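Local coordinates for DisA protein (Sorangium cellulosum, PDB 6CCA) that probably transfers methyl groups from S-adenosylmethionine to a carbon of a polyketide intermediate on the disorazol assembly line, giving a gem-dimethyl centre, at residues R100-I111 with T345-W355; F79-A89 with D123-V131. All coordinates share one frame; numbering follows the deposited sequence.

In the fold
From the N terminus the chain runs through 79-89, then 100-111, then 123-131, and much later 345-355, so the two contacts cross rather than nest. Contact 2 closes a short loop of 33 residues, setting strand 85-87 beside strand 124-127, with helices 88-95 and 102-114 between them in sequence; with helix 55-75 and strand 118-121 this order is consistent with a winged-helix fold. Contact 1 spans 233 residues and fastens helix 102-114 to the chain that follows strand 330-337 of the large methyltransferase sheet. Helix 102-114 serves both: Leu109 packs on Phe79, Ala88 and Leu125, and Tyr105 OH probably bonds to Ala88 O.

Contact 1. Residues R100-I111 with T345-W355; sequences RFGRLYDSLLAI and TLSAGLLDGWW
Trp355 O is gripped by two waters that both lead to Arg103. One water donates a hydrogen bond to Trp355 O and accepts one from Arg103 NH1 at 3.1 Å; the other does the same with a weaker link to NH2. Both waters sit at the edge of the guanidinium, in its plane, while one face of the group lies against Trp355 CE3, the two planes 44° apart. Further back along the side chain, Arg103 CB stands over the six-membered ring of Trp355, 4.0 Å from its centroid, a CH-pi contact. The indole is kept from turning by Trp355 NE1, which donates to Gly349 O at 2.8 Å. Next along, Leu104 brings CD2 to within 3.8 Å of Leu350 CD2 and also onto Gly349 O. Thr345, at the end of helix 342-346, is a knob in the hole that Leu104, Ser107, Leu108 and Ile111 form on helix 102-114, where the N-terminal helical region meets the chain beyond strand 330-337. Thr345 CG2, anti to the backbone N, does the touching: 3.7 Å to Leu104 CD1, with Ile111 CD1 meeting it tip to tip. Thr345 OG1 turns instead to a third water, shared with Ser107 OG. At the exposed end Arg100 NH1 makes a salt bridge to Asp352 OD1 at 3.0 Å, though as a hydrogen bond it is weak, bent to 134° at the hydrogen.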
loop_
_atom_site.group_PDB
_atom_site.type_symbol
_atom_site.label_atom_id
_atom_site.label_comp_id
_atom_site.label_asym_id
_atom_site.label_seq_id
_atom_site.Cartn_x
_atom_site.Cartn_y
_atom_site.Cartn_z
ATOM N N ARG A 100 -3.870 -16.325 -14.468
ATOM C CA ARG A 100 -3.717 -15.680 -13.160
ATOM C C ARG A 100 -4.353 -14.258 -13.144
ATOM O O ARG A 100 -4.572 -13.676 -12.054
ATOM C CB ARG A 100 -2.257 -15.609 -12.725
ATOM C CG ARG A 100 -1.439 -14.607 -13.517
ATOM C CD ARG A 100 -0.159 -14.168 -12.818
ATOM N NE ARG A 100 1.012 -14.520 -13.606
ATOM C CZ ARG A 100 2.250 -14.590 -13.119
ATOM N NH1 ARG A 100 2.504 -14.318 -11.833
ATOM N NH2 ARG A 100 3.252 -14.939 -13.921
ATOM N N PHE A 101 -4.635 -13.730 -14.335
ATOM C CA PHE A 101 -5.408 -12.466 -14.528
ATOM C C PHE A 101 -6.919 -12.503 -14.847
ATOM O O PHE A 101 -7.516 -11.492 -15.292
ATOM C CB PHE A 101 -4.664 -11.622 -15.590
ATOM C CG PHE A 101 -3.293 -11.211 -15.151
ATOM C CD1 PHE A 101 -3.080 -10.738 -13.840
ATOM C CD2 PHE A 101 -2.228 -11.300 -16.004
ATOM C CE1 PHE A 101 -1.827 -10.342 -13.416
ATOM C CE2 PHE A 101 -0.970 -10.905 -15.598
ATOM C CZ PHE A 101 -0.764 -10.414 -14.303
ATOM N N GLY A 102 -7.565 -13.628 -14.578
ATOM C CA GLY A 102 -8.989 -13.676 -14.635
ATOM C C GLY A 102 -9.706 -12.609 -13.840
ATOM O O GLY A 102 -10.614 -11.943 -14.373
ATOM N N ARG A 103 -9.359 -12.478 -12.547
ATOM C CA ARG A 103 -10.042 -11.539 -11.668
ATOM C C ARG A 103 -9.571 -10.085 -12.073
ATOM O O ARG A 103 -10.392 -9.193 -12.122
ATOM C CB ARG A 103 -9.750 -11.797 -10.176
ATOM C CG ARG A 103 -10.402 -13.049 -9.606
ATOM C CD ARG A 103 -9.926 -13.347 -8.193
ATOM N NE ARG A 103 -8.557 -13.851 -8.221
ATOM C CZ ARG A 103 -7.812 -14.098 -7.147
ATOM N NH1 ARG A 103 -8.276 -13.869 -5.923
ATOM N NH2 ARG A 103 -6.582 -14.527 -7.319
ATOM N N LEU A 104 -8.312 -9.894 -12.434
ATOM C CA LEU A 104 -7.931 -8.533 -12.922
ATOM C C LEU A 104 -8.828 -8.140 -14.153
ATOM O O LEU A 104 -9.358 -7.057 -14.255
ATOM C CB LEU A 104 -6.460 -8.498 -13.324
ATOM C CG LEU A 104 -5.931 -7.128 -13.856
ATOM C CD1 LEU A 104 -6.266 -5.982 -12.948
ATOM C CD2 LEU A 104 -4.440 -7.238 -14.157
ATOM N N TYR A 105 -8.968 -9.088 -15.077
ATOM C CA TYR A 105 -9.776 -8.873 -16.277
ATOM C C TYR A 105 -11.153 -8.503 -15.908
ATOM O O TYR A 105 -11.661 -7.502 -16.412
ATOM C CB TYR A 105 -9.730 -10.144 -17.160
ATOM C CG TYR A 105 -10.710 -10.151 -18.342
ATOM C CD1 TYR A 105 -10.435 -9.449 -19.495
ATOM C CD2 TYR A 105 -11.892 -10.912 -18.289
ATOM C CE1 TYR A 105 -11.333 -9.459 -20.574
ATOM C CE2 TYR A 105 -12.768 -10.950 -19.366
ATOM C CZ TYR A 105 -12.470 -10.225 -20.515
ATOM O OH TYR A 105 -13.337 -10.220 -21.619
ATOM N N ASP A 106 -11.819 -9.245 -15.006
ATOM C CA ASP A 106 -13.151 -8.833 -14.578
ATOM C C ASP A 106 -13.152 -7.437 -13.984
ATOM O O ASP A 106 -14.093 -6.648 -14.207
ATOM C CB ASP A 106 -13.772 -9.770 -13.539
ATOM C CG ASP A 106 -13.939 -11.242 -14.065
ATOM O OD1 ASP A 106 -14.014 -11.491 -15.300
ATOM O OD2 ASP A 106 -13.924 -12.125 -13.184
ATOM N N SER A 107 -12.155 -7.139 -13.137
ATOM C CA SER A 107 -12.064 -5.784 -12.598
ATOM C C SER A 107 -11.892 -4.690 -13.699
ATOM O O SER A 107 -12.520 -3.618 -13.606
ATOM C CB SER A 107 -10.895 -5.696 -11.573
ATOM O OG SER A 107 -10.938 -4.411 -10.971
ATOM N N LEU A 108 -11.118 -4.984 -14.707
ATOM C CA LEU A 108 -10.868 -4.000 -15.805
ATOM C C LEU A 108 -12.201 -3.737 -16.556
ATOM O O LEU A 108 -12.507 -2.598 -16.884
ATOM C CB LEU A 108 -9.801 -4.472 -16.773
ATOM C CG LEU A 108 -8.396 -4.669 -16.167
ATOM C CD1 LEU A 108 -7.428 -5.218 -17.204
ATOM C CD2 LEU A 108 -7.881 -3.391 -15.454
ATOM N N LEU A 109 -12.987 -4.809 -16.798
ATOM C CA LEU A 109 -14.324 -4.608 -17.406
ATOM C C LEU A 109 -15.209 -3.716 -16.574
ATOM O O LEU A 109 -15.855 -2.783 -17.068
ATOM C CB LEU A 109 -14.956 -5.959 -17.730
ATOM C CG LEU A 109 -14.219 -6.805 -18.773
ATOM C CD1 LEU A 109 -14.926 -8.155 -18.956
ATOM C CD2 LEU A 109 -13.927 -6.045 -20.087
ATOM N N ALA A 110 -15.240 -3.922 -15.233
ATOM C CA ALA A 110 -16.030 -3.070 -14.364
ATOM C C ALA A 110 -15.535 -1.639 -14.305
ATOM O O ALA A 110 -16.321 -0.717 -14.152
ATOM C CB ALA A 110 -16.081 -3.634 -12.926
ATOM N N ILE A 111 -14.208 -1.413 -14.391
ATOM C CA ILE A 111 -13.711 -0.033 -14.557
ATOM C C ILE A 111 -14.300 0.634 -15.814
ATOM O O ILE A 111 -14.786 1.771 -15.737
ATOM C CB ILE A 111 -12.166 0.027 -14.673
ATOM C CG1 ILE A 111 -11.586 -0.360 -13.310
ATOM C CG2 ILE A 111 -11.773 1.429 -15.074
ATOM C CD1 ILE A 111 -10.074 -0.425 -13.195
ATOM N N THR A 345 -5.175 -0.487 -9.493
ATOM C CA THR A 345 -5.638 -1.674 -10.198
ATOM C C THR A 345 -4.780 -1.961 -11.440
ATOM O O THR A 345 -4.391 -3.092 -11.690
ATOM C CB THR A 345 -7.128 -1.581 -10.594
ATOM O OG1 THR A 345 -7.940 -1.468 -9.395
ATOM C CG2 THR A 345 -7.530 -2.841 -11.420
ATOM N N LEU A 346 -4.475 -0.926 -12.195
ATOM C CA LEU A 346 -3.719 -1.094 -13.458
ATOM C C LEU A 346 -2.248 -1.479 -13.254
ATOM O O LEU A 346 -1.716 -2.193 -14.084
ATOM C CB LEU A 346 -3.764 0.164 -14.300
ATOM C CG LEU A 346 -5.092 0.526 -14.882
ATOM C CD1 LEU A 346 -5.017 1.868 -15.603
ATOM C CD2 LEU A 346 -5.487 -0.601 -15.798
ATOM N N SER A 347 -1.654 -1.024 -12.133
ATOM C CA SER A 347 -0.250 -1.182 -11.824
ATOM C C SER A 347 0.003 -2.271 -10.800
ATOM O O SER A 347 0.435 -3.378 -11.187
ATOM C CB SER A 347 0.403 0.111 -11.446
ATOM O OG SER A 347 -0.136 0.805 -10.349
ATOM N N ALA A 348 -0.328 -1.973 -9.539
ATOM C CA ALA A 348 -0.215 -2.957 -8.425
ATOM C C ALA A 348 -1.056 -4.197 -8.696
ATOM O O ALA A 348 -0.690 -5.304 -8.334
ATOM C CB ALA A 348 -0.620 -2.286 -7.110
ATOM N N GLY A 349 -2.166 -4.050 -9.437
ATOM C CA GLY A 349 -3.010 -5.212 -9.848
ATOM C C GLY A 349 -2.411 -6.300 -10.703
ATOM O O GLY A 349 -3.015 -7.392 -10.924
ATOM N N LEU A 350 -1.246 -5.988 -11.284
ATOM C CA LEU A 350 -0.520 -6.931 -12.056
ATOM C C LEU A 350 0.341 -7.840 -11.142
ATOM O O LEU A 350 0.862 -8.815 -11.630
ATOM C CB LEU A 350 0.427 -6.231 -13.045
ATOM C CG LEU A 350 -0.266 -5.434 -14.147
ATOM C CD1 LEU A 350 0.713 -4.476 -14.780
ATOM C CD2 LEU A 350 -0.888 -6.354 -15.170
ATOM N N LEU A 351 0.445 -7.547 -9.856
ATOM C CA LEU A 351 1.408 -8.271 -8.960
ATOM C C LEU A 351 0.705 -9.321 -8.121
ATOM O O LEU A 351 -0.470 -9.168 -7.763
ATOM C CB LEU A 351 2.091 -7.279 -8.018
ATOM C CG LEU A 351 3.043 -6.259 -8.647
ATOM C CD1 LEU A 351 3.502 -5.186 -7.641
ATOM C CD2 LEU A 351 4.202 -6.983 -9.287
ATOM N N ASP A 352 1.423 -10.385 -7.789
ATOM C CA ASP A 352 0.832 -11.490 -7.020
ATOM C C ASP A 352 0.329 -11.061 -5.669
ATOM O O ASP A 352 -0.699 -11.532 -5.209
ATOM C CB ASP A 352 1.888 -12.580 -6.812
ATOM C CG ASP A 352 2.248 -13.343 -8.096
ATOM O OD1 ASP A 352 1.669 -13.138 -9.156
ATOM O OD2 ASP A 352 3.154 -14.178 -8.029
ATOM N N GLY A 353 1.068 -10.156 -5.023
ATOM C CA GLY A 353 0.713 -9.654 -3.686
ATOM C C GLY A 353 -0.675 -9.038 -3.614
ATOM O O GLY A 353 -1.355 -9.122 -2.575
ATOM N N TRP A 354 -1.081 -8.345 -4.699
ATOM C CA TRP A 354 -2.433 -7.762 -4.796
ATOM C C TRP A 354 -3.537 -8.824 -4.664
ATOM O O TRP A 354 -4.594 -8.560 -4.069
ATOM C CB TRP A 354 -2.582 -7.077 -6.169
ATOM C CG TRP A 354 -3.856 -6.276 -6.348
ATOM C CD1 TRP A 354 -4.981 -6.706 -6.930
ATOM C CD2 TRP A 354 -4.105 -4.910 -5.976
ATOM N NE1 TRP A 354 -5.925 -5.721 -6.962
ATOM C CE2 TRP A 354 -5.413 -4.598 -6.399
ATOM C CE3 TRP A 354 -3.370 -3.938 -5.329
ATOM C CZ2 TRP A 354 -5.983 -3.388 -6.184
ATOM C CZ3 TRP A 354 -3.931 -2.714 -5.109
ATOM C CH2 TRP A 354 -5.233 -2.432 -5.535
ATOM N N TRP A 355 -3.296 -10.017 -5.240
ATOM C CA TRP A 355 -4.371 -11.007 -5.396
ATOM C C TRP A 355 -4.249 -12.190 -4.390
ATOM O O TRP A 355 -4.981 -13.234 -4.489
ATOM C CB TRP A 355 -4.378 -11.539 -6.825
ATOM C CG TRP A 355 -4.805 -10.526 -7.826
ATOM C CD1 TRP A 355 -4.009 -9.897 -8.723
ATOM C CD2 TRP A 355 -6.101 -10.004 -7.996
ATOM N NE1 TRP A 355 -4.741 -8.990 -9.456
ATOM C CE2 TRP A 355 -6.037 -9.039 -9.029
ATOM C CE3 TRP A 355 -7.316 -10.203 -7.344
ATOM C CZ2 TRP A 355 -7.149 -8.260 -9.405
ATOM C CZ3 TRP A 355 -8.393 -9.450 -7.721
ATOM C CH2 TRP A 355 -8.312 -8.503 -8.754
HETATM O O HOH W 1 -6.418 -15.182 -3.834
HETATM O O HOH W 2 -3.840 -15.723 -5.623
HETATM O O HOH W 3 -9.313 -3.678 -8.848
#

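Contact 2. Residues F79-A89 with D123-V131; sequences FQRAGSAESAA and DRLFTSERV
Thr127 meets Arg81 and Ser84 where the chain bends into strand 85-87. Thr127 CB lies 3.4 Å from Arg81 O. From there Thr127 OG1, placed between the backbone N and the carbonyl carbon (chi1 47°), donates to Arg81 O at 2.6 Å in the carbonyl plane, on a lone pair, and accepts from Ser84 N at 3.0 Å, a nearly straight bond of 166°. The other branch, Thr127 CG2, points into the core and rests 3.8 Å from Phe79 CD1. Backbone bonds continue the ladder: Thr127 N to Ser84 O, then the antiparallel hydrogen-bonded pair Glu86 and Leu125. Leu125 CD1 lies 3.8 Å from Ala88 CB and also reaches the edge of the Phe79 ring. On the outer face Arg124 lays its guanidinium over Ala85 CB. Just before strand 124-127, Asp123 uses both carboxylate oxygens through their syn lone pairs: OD2 takes Ser87 OG at 2.8 Å and OD1 takes Ala89 N at 2.9 Å, while its backbone O receives Ala88 N. Ser87 is the N-cap of helix 88-95, its OG also accepting from Thr90 N. Strand pairing thus passes directly into helix capping in this small antiparallel sheet, consistent with that of a winged-helix fold, and the carboxylate, set at the start of the helix with two donors on it, would probably be stabilised in its charged form.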
loop_
_atom_site.group_PDB
_atom_site.type_symbol
_atom_site.label_atom_id
_atom_site.label_comp_id
_atom_site.label_asym_id
_atom_site.label_seq_id
_atom_site.Cartn_x
_atom_site.Cartn_y
_atom_site.Cartn_z
ATOM N N PHE A 79 -13.237 -3.376 -28.360
ATOM C CA PHE A 79 -13.938 -2.196 -28.063
ATOM C C PHE A 79 -13.518 -1.005 -28.901
ATOM O O PHE A 79 -13.505 0.106 -28.400
ATOM C CB PHE A 79 -13.764 -1.846 -26.554
ATOM C CG PHE A 79 -14.052 -2.955 -25.633
ATOM C CD1 PHE A 79 -15.077 -3.858 -25.886
ATOM C CD2 PHE A 79 -13.348 -3.074 -24.431
ATOM C CE1 PHE A 79 -15.374 -4.877 -25.014
ATOM C CE2 PHE A 79 -13.634 -4.092 -23.560
ATOM C CZ PHE A 79 -14.639 -5.025 -23.841
ATOM N N GLN A 80 -13.248 -1.219 -30.196
ATOM C CA GLN A 80 -12.832 -0.147 -31.066
ATOM C C GLN A 80 -13.943 0.761 -31.488
ATOM O O GLN A 80 -13.690 1.927 -31.801
ATOM C CB GLN A 80 -12.055 -0.699 -32.277
ATOM C CG GLN A 80 -10.712 -1.236 -31.829
ATOM C CD GLN A 80 -10.122 -2.304 -32.736
ATOM O OE1 GLN A 80 -9.004 -2.145 -33.251
ATOM N NE2 GLN A 80 -10.826 -3.412 -32.889
ATOM N N ARG A 81 -15.206 0.274 -31.401
ATOM C CA ARG A 81 -16.336 0.995 -31.946
ATOM C C ARG A 81 -17.563 0.893 -31.013
ATOM O O ARG A 81 -17.736 -0.149 -30.387
ATOM C CB ARG A 81 -16.686 0.356 -33.314
ATOM C CG ARG A 81 -15.732 0.747 -34.470
ATOM C CD ARG A 81 -15.814 -0.176 -35.699
ATOM N NE ARG A 81 -15.101 -1.441 -35.467
ATOM C CZ ARG A 81 -13.790 -1.657 -35.662
ATOM N NH1 ARG A 81 -12.979 -0.699 -36.121
ATOM N NH2 ARG A 81 -13.278 -2.861 -35.398
ATOM N N ALA A 82 -18.318 1.983 -30.917
ATOM C CA ALA A 82 -19.660 2.010 -30.294
ATOM C C ALA A 82 -20.689 1.038 -30.953
ATOM O O ALA A 82 -20.671 0.917 -32.173
ATOM C CB ALA A 82 -20.171 3.407 -30.306
ATOM N N GLY A 83 -21.489 0.279 -30.149
ATOM C CA GLY A 83 -22.634 -0.567 -30.602
ATOM C C GLY A 83 -22.325 -2.015 -30.891
ATOM O O GLY A 83 -23.067 -2.743 -31.569
ATOM N N SER A 84 -21.188 -2.458 -30.422
ATOM C CA SER A 84 -20.768 -3.773 -30.686
ATOM C C SER A 84 -20.987 -4.576 -29.338
ATOM O O SER A 84 -21.008 -3.962 -28.235
ATOM C CB SER A 84 -19.342 -3.697 -31.201
ATOM O OG SER A 84 -18.646 -4.757 -30.696
ATOM N N ALA A 85 -21.203 -5.899 -29.439
ATOM C CA ALA A 85 -21.477 -6.704 -28.277
ATOM C C ALA A 85 -20.531 -7.861 -28.283
ATOM O O ALA A 85 -20.169 -8.378 -29.339
ATOM C CB ALA A 85 -22.936 -7.148 -28.245
ATOM N N GLU A 86 -20.073 -8.234 -27.104
ATOM C CA GLU A 86 -19.098 -9.321 -26.964
ATOM C C GLU A 86 -19.543 -10.171 -25.798
ATOM O O GLU A 86 -20.263 -9.715 -24.919
ATOM C CB GLU A 86 -17.704 -8.779 -26.583
ATOM C CG GLU A 86 -17.075 -7.718 -27.498
ATOM C CD GLU A 86 -16.440 -8.345 -28.708
ATOM O OE1 GLU A 86 -16.203 -9.579 -28.658
ATOM O OE2 GLU A 86 -16.203 -7.612 -29.701
ATOM N N SER A 87 -19.139 -11.420 -25.830
ATOM C CA SER A 87 -19.139 -12.219 -24.652
ATOM C C SER A 87 -17.803 -11.967 -23.917
ATOM O O SER A 87 -16.746 -12.223 -24.473
ATOM C CB SER A 87 -19.240 -13.689 -25.028
ATOM O OG SER A 87 -18.629 -14.503 -24.044
ATOM N N ALA A 88 -17.901 -11.554 -22.650
ATOM C CA ALA A 88 -16.770 -11.488 -21.724
ATOM C C ALA A 88 -15.935 -12.759 -21.722
ATOM O O ALA A 88 -14.700 -12.696 -21.825
ATOM C CB ALA A 88 -17.250 -11.181 -20.316
ATOM N N ALA A 89 -16.600 -13.915 -21.632
ATOM C CA ALA A 89 -15.889 -15.181 -21.591
ATOM C C ALA A 89 -15.164 -15.441 -22.907
ATOM O O ALA A 89 -13.992 -15.870 -22.893
ATOM C CB ALA A 89 -16.833 -16.320 -21.242
ATOM N N ASP A 123 -22.786 -11.938 -18.862
ATOM C CA ASP A 123 -21.648 -12.135 -19.728
ATOM C C ASP A 123 -21.624 -11.193 -20.903
ATOM O O ASP A 123 -20.706 -11.198 -21.661
ATOM C CB ASP A 123 -21.648 -13.569 -20.239
ATOM C CG ASP A 123 -20.552 -13.859 -21.204
ATOM O OD1 ASP A 123 -19.398 -13.988 -20.808
ATOM O OD2 ASP A 123 -20.837 -14.008 -22.368
ATOM N N ARG A 124 -22.659 -10.395 -21.050
ATOM C CA ARG A 124 -22.796 -9.567 -22.218
ATOM C C ARG A 124 -22.305 -8.138 -22.089
ATOM O O ARG A 124 -22.783 -7.371 -21.304
ATOM C CB ARG A 124 -24.221 -9.575 -22.742
ATOM C CG ARG A 124 -24.356 -8.750 -23.979
ATOM C CD ARG A 124 -25.592 -9.070 -24.766
ATOM N NE ARG A 124 -26.101 -7.839 -25.319
ATOM C CZ ARG A 124 -26.228 -7.565 -26.597
ATOM N NH1 ARG A 124 -25.975 -8.472 -27.528
ATOM N NH2 ARG A 124 -26.665 -6.376 -26.931
ATOM N N LEU A 125 -21.370 -7.812 -22.959
ATOM C CA LEU A 125 -20.728 -6.532 -23.007
ATOM C C LEU A 125 -21.188 -5.747 -24.213
ATOM O O LEU A 125 -21.205 -6.255 -25.276
ATOM C CB LEU A 125 -19.225 -6.738 -23.088
ATOM C CG LEU A 125 -18.644 -7.676 -22.060
ATOM C CD1 LEU A 125 -17.173 -7.926 -22.273
ATOM C CD2 LEU A 125 -18.926 -7.205 -20.657
ATOM N N PHE A 126 -21.552 -4.511 -24.016
ATOM C CA PHE A 126 -22.038 -3.681 -25.079
ATOM C C PHE A 126 -21.280 -2.376 -25.007
ATOM O O PHE A 126 -21.305 -1.679 -23.967
ATOM C CB PHE A 126 -23.529 -3.387 -24.904
ATOM C CG PHE A 126 -24.129 -2.662 -26.085
ATOM C CD1 PHE A 126 -24.223 -3.288 -27.310
ATOM C CD2 PHE A 126 -24.578 -1.362 -25.962
ATOM C CE1 PHE A 126 -24.781 -2.604 -28.400
ATOM C CE2 PHE A 126 -25.091 -0.677 -27.036
ATOM C CZ PHE A 126 -25.234 -1.308 -28.238
ATOM N N THR A 127 -20.652 -1.984 -26.122
ATOM C CA THR A 127 -19.953 -0.682 -26.129
ATOM C C THR A 127 -20.927 0.406 -26.344
ATOM O O THR A 127 -21.715 0.399 -27.339
ATOM C CB THR A 127 -18.842 -0.559 -27.218
ATOM O OG1 THR A 127 -19.320 -1.024 -28.503
ATOM C CG2 THR A 127 -17.733 -1.420 -26.922
ATOM N N SER A 128 -20.826 1.397 -25.492
ATOM C CA SER A 128 -21.638 2.547 -25.545
ATOM C C SER A 128 -21.156 3.577 -26.518
ATOM O O SER A 128 -20.062 3.468 -27.079
ATOM C CB SER A 128 -21.685 3.230 -24.182
ATOM O OG SER A 128 -20.617 4.179 -23.960
ATOM N N GLU A 129 -22.013 4.584 -26.666
ATOM C CA GLU A 129 -21.772 5.798 -27.442
ATOM C C GLU A 129 -20.546 6.596 -27.073
ATOM O O GLU A 129 -20.029 7.308 -27.926
ATOM C CB GLU A 129 -22.998 6.737 -27.354
ATOM C CG GLU A 129 -24.137 6.276 -28.248
ATOM C CD GLU A 129 -23.691 6.040 -29.700
ATOM O OE1 GLU A 129 -23.482 7.050 -30.423
ATOM O OE2 GLU A 129 -23.541 4.863 -30.125
ATOM N N ARG A 130 -20.080 6.456 -25.837
ATOM C CA ARG A 130 -18.887 7.156 -25.383
ATOM C C ARG A 130 -17.618 6.543 -25.967
ATOM O O ARG A 130 -16.556 7.166 -25.944
ATOM C CB ARG A 130 -18.815 7.152 -23.855
ATOM C CG ARG A 130 -19.031 8.516 -23.219
ATOM C CD ARG A 130 -18.570 8.531 -21.771
ATOM N NE ARG A 130 -17.425 9.412 -21.569
ATOM C CZ ARG A 130 -16.488 9.221 -20.646
ATOM N NH1 ARG A 130 -16.557 8.175 -19.835
ATOM N NH2 ARG A 130 -15.480 10.076 -20.534
ATOM N N VAL A 131 -17.723 5.324 -26.490
ATOM C CA VAL A 131 -16.560 4.659 -27.060
ATOM C C VAL A 131 -16.150 5.349 -28.405
ATOM O O VAL A 131 -16.951 5.394 -29.347
ATOM C CB VAL A 131 -16.814 3.164 -27.219
ATOM C CG1 VAL A 131 -15.724 2.467 -27.980
ATOM C CG2 VAL A 131 -16.960 2.493 -25.869
#